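Beta-glucosidase (Saccharopolyspora erythraea D, PDB 5M6G) probably hydrolyses terminal, non-reducing beta-D-glucosyl residues, releasing beta-D-glucose, as a member of glycosyl hydrolase family 3. Local coordinates at residues W176-C181 / S273-Y278. Numbering follows the deposited sequence.
Sequences WSFAPC and SVMVSY. With SOR (sorbitol), chain L.
Ser-273 and Met-275 reach from one barrel strand toward Trp-176 and Phe-178, which lie on and just past another. The closely packed part is at the indole. Ser-273 OG lies 3.4 Å from Trp-176 CZ2, coming in obliquely to the ring. The polar ends are satisfied by neighbours: Ser-273 OG bonds to Leu-306 O, and Trp-176 NE1 to Thr-229 OG1. One face of the indole is covered by Phe-178, whose CE1 stands 3.7 Å above the plane near the rim. The two rings thus meet edge to face.

The other half of the contact is looser and opens on the sugar pocket. Met-275 extends with CG anti to the backbone N (chi1 -177°), then bends at chi3 (-60°). This brings CE to 3.7 Å from Phe-178 CD1. The same methyl is 3.6 Å from sorbitol O2, and Phe-178 CB lies 3.7 Å from that oxygen. Both residues therefore line the wall of the sorbitol pocket. Phe-178 O also accepts a bond from Lys-231, which also hydrogen-bonds the sorbitol.

The contact is buried in the TIM-barrel-like N-terminal domain. Strand 229-233 bonds to both segments, and strand 306-308 flanks strand 273-276 on its other side.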
loop_
_atom_site.group_PDB
_atom_site.type_symbol
_atom_site.label_atom_id
_atom_site.label_comp_id
_atom_site.label_asym_id
_atom_site.label_seq_id
_atom_site.Cartn_x
_atom_site.Cartn_y
_atom_site.Cartn_z
ATOM N N TRP A 176 9.054 -8.125 -6.399
ATOM C CA TRP A 176 7.601 -8.244 -6.338
ATOM C C TRP A 176 7.110 -7.418 -5.166
ATOM O O TRP A 176 7.517 -7.670 -4.028
ATOM C CB TRP A 176 7.237 -9.733 -6.184
ATOM C CG TRP A 176 5.785 -10.105 -6.065
ATOM C CD1 TRP A 176 4.681 -9.305 -6.248
ATOM C CD2 TRP A 176 5.287 -11.407 -5.720
ATOM N NE1 TRP A 176 3.524 -10.049 -6.047
ATOM C CE2 TRP A 176 3.874 -11.334 -5.712
ATOM C CE3 TRP A 176 5.906 -12.632 -5.416
ATOM C CZ2 TRP A 176 3.071 -12.443 -5.422
ATOM C CZ3 TRP A 176 5.108 -13.733 -5.128
ATOM C CH2 TRP A 176 3.704 -13.631 -5.136
ATOM N N SER A 177 6.279 -6.414 -5.441
ATOM C CA SER A 177 5.655 -5.619 -4.394
ATOM C C SER A 177 4.179 -5.962 -4.297
ATOM O O SER A 177 3.512 -6.165 -5.315
ATOM C CB SER A 177 5.801 -4.117 -4.644
ATOM O OG SER A 177 5.140 -3.387 -3.621
ATOM N N PHE A 178 3.672 -6.019 -3.065
ATOM C CA PHE A 178 2.246 -6.232 -2.815
ATOM C C PHE A 178 1.542 -4.877 -2.906
ATOM O O PHE A 178 1.076 -4.306 -1.923
ATOM C CB PHE A 178 2.044 -6.908 -1.465
ATOM C CG PHE A 178 2.855 -8.190 -1.295
ATOM C CD1 PHE A 178 2.887 -9.148 -2.297
ATOM C CD2 PHE A 178 3.582 -8.422 -0.133
ATOM C CE1 PHE A 178 3.632 -10.325 -2.138
ATOM C CE2 PHE A 178 4.323 -9.584 0.036
ATOM C CZ PHE A 178 4.354 -10.541 -0.972
ATOM N N ALA A 179 1.497 -4.361 -4.132
ATOM C CA ALA A 179 0.981 -3.028 -4.429
ATOM C C ALA A 179 0.629 -2.974 -5.913
ATOM O O ALA A 179 1.316 -3.596 -6.733
ATOM C CB ALA A 179 2.027 -1.941 -4.076
ATOM N N PRO A 180 -0.402 -2.199 -6.280
ATOM C CA PRO A 180 -1.215 -1.310 -5.432
ATOM C C PRO A 180 -2.472 -1.929 -4.816
ATOM O O PRO A 180 -3.069 -2.842 -5.402
ATOM C CB PRO A 180 -1.629 -0.210 -6.408
ATOM C CG PRO A 180 -1.819 -0.954 -7.706
ATOM C CD PRO A 180 -0.644 -1.949 -7.714
ATOM N N CYS A 181 -2.875 -1.428 -3.651
ATOM C CA CYS A 181 -4.249 -1.635 -3.200
ATOM C C CYS A 181 -5.187 -0.922 -4.167
ATOM O O CYS A 181 -5.156 0.311 -4.265
ATOM C CB CYS A 181 -4.471 -1.104 -1.772
ATOM S SG CYS A 181 -5.945 -1.784 -0.837
ATOM N N SER A 273 0.315 -10.127 -10.677
ATOM C CA SER A 273 -0.199 -10.860 -9.529
ATOM C C SER A 273 -1.484 -10.212 -9.038
ATOM O O SER A 273 -1.681 -9.008 -9.195
ATOM C CB SER A 273 0.829 -10.890 -8.387
ATOM O OG SER A 273 0.376 -11.705 -7.325
ATOM N N VAL A 274 -2.362 -11.031 -8.462
ATOM C CA VAL A 274 -3.544 -10.562 -7.743
ATOM C C VAL A 274 -3.544 -11.235 -6.377
ATOM O O VAL A 274 -3.345 -12.453 -6.284
ATOM C CB VAL A 274 -4.852 -10.873 -8.506
ATOM C CG1 VAL A 274 -6.051 -10.632 -7.619
ATOM C CG2 VAL A 274 -4.952 -10.024 -9.769
ATOM N N MET A 275 -3.748 -10.452 -5.321
ATOM C CA MET A 275 -3.808 -10.987 -3.966
ATOM C C MET A 275 -5.260 -11.056 -3.502
ATOM O O MET A 275 -6.013 -10.088 -3.661
ATOM C CB MET A 275 -2.989 -10.140 -2.988
ATOM C CG MET A 275 -3.003 -10.741 -1.600
ATOM S SD MET A 275 -2.172 -9.756 -0.352
ATOM C CE MET A 275 -0.522 -9.709 -1.031
ATOM N N VAL A 276 -5.656 -12.210 -2.930
ATOM C CA VAL A 276 -7.039 -12.399 -2.488
ATOM C C VAL A 276 -7.243 -11.771 -1.109
ATOM O O VAL A 276 -6.310 -11.655 -0.308
ATOM C CB VAL A 276 -7.393 -13.901 -2.497
ATOM C CG1 VAL A 276 -8.867 -14.133 -2.114
ATOM C CG2 VAL A 276 -7.107 -14.480 -3.870
ATOM N N SER A 277 -8.485 -11.368 -0.816
ATOM C CA SER A 277 -8.813 -10.673 0.419
ATOM C C SER A 277 -9.173 -11.628 1.555
ATOM O O SER A 277 -9.776 -12.684 1.345
ATOM C CB SER A 277 -9.981 -9.715 0.208
ATOM O OG SER A 277 -10.417 -9.203 1.458
ATOM N N TYR A 278 -8.803 -11.221 2.775
ATOM C CA TYR A 278 -9.299 -11.871 3.985
ATOM C C TYR A 278 -10.816 -11.805 4.092
ATOM O O TYR A 278 -11.420 -12.647 4.766
ATOM C CB TYR A 278 -8.749 -11.189 5.232
ATOM C CG TYR A 278 -7.309 -11.380 5.600
ATOM C CD1 TYR A 278 -6.694 -12.623 5.543
ATOM C CD2 TYR A 278 -6.570 -10.293 6.069
ATOM C CE1 TYR A 278 -5.351 -12.768 5.922
ATOM C CE2 TYR A 278 -5.249 -10.423 6.446
ATOM C CZ TYR A 278 -4.644 -11.654 6.376
ATOM O OH TYR A 278 -3.336 -11.746 6.767
HETATM C C1 SOR L . -1.748 -7.021 2.633
HETATM C C2 SOR L . -0.258 -7.169 2.890
HETATM C C3 SOR L . -0.050 -8.165 4.028
HETATM C C4 SOR L . 1.375 -8.092 4.569
HETATM C C5 SOR L . 1.498 -8.612 6.004
HETATM C C6 SOR L . 2.847 -8.165 6.557
HETATM O O1 SOR L . -2.025 -5.785 2.021
HETATM O O2 SOR L . 0.387 -7.626 1.714
HETATM O O3 SOR L . -0.308 -9.455 3.538
HETATM O O4 SOR L . 2.243 -8.821 3.725
HETATM O O5 SOR L . 0.443 -8.144 6.835
HETATM O O6 SOR L . 2.860 -8.258 7.966
#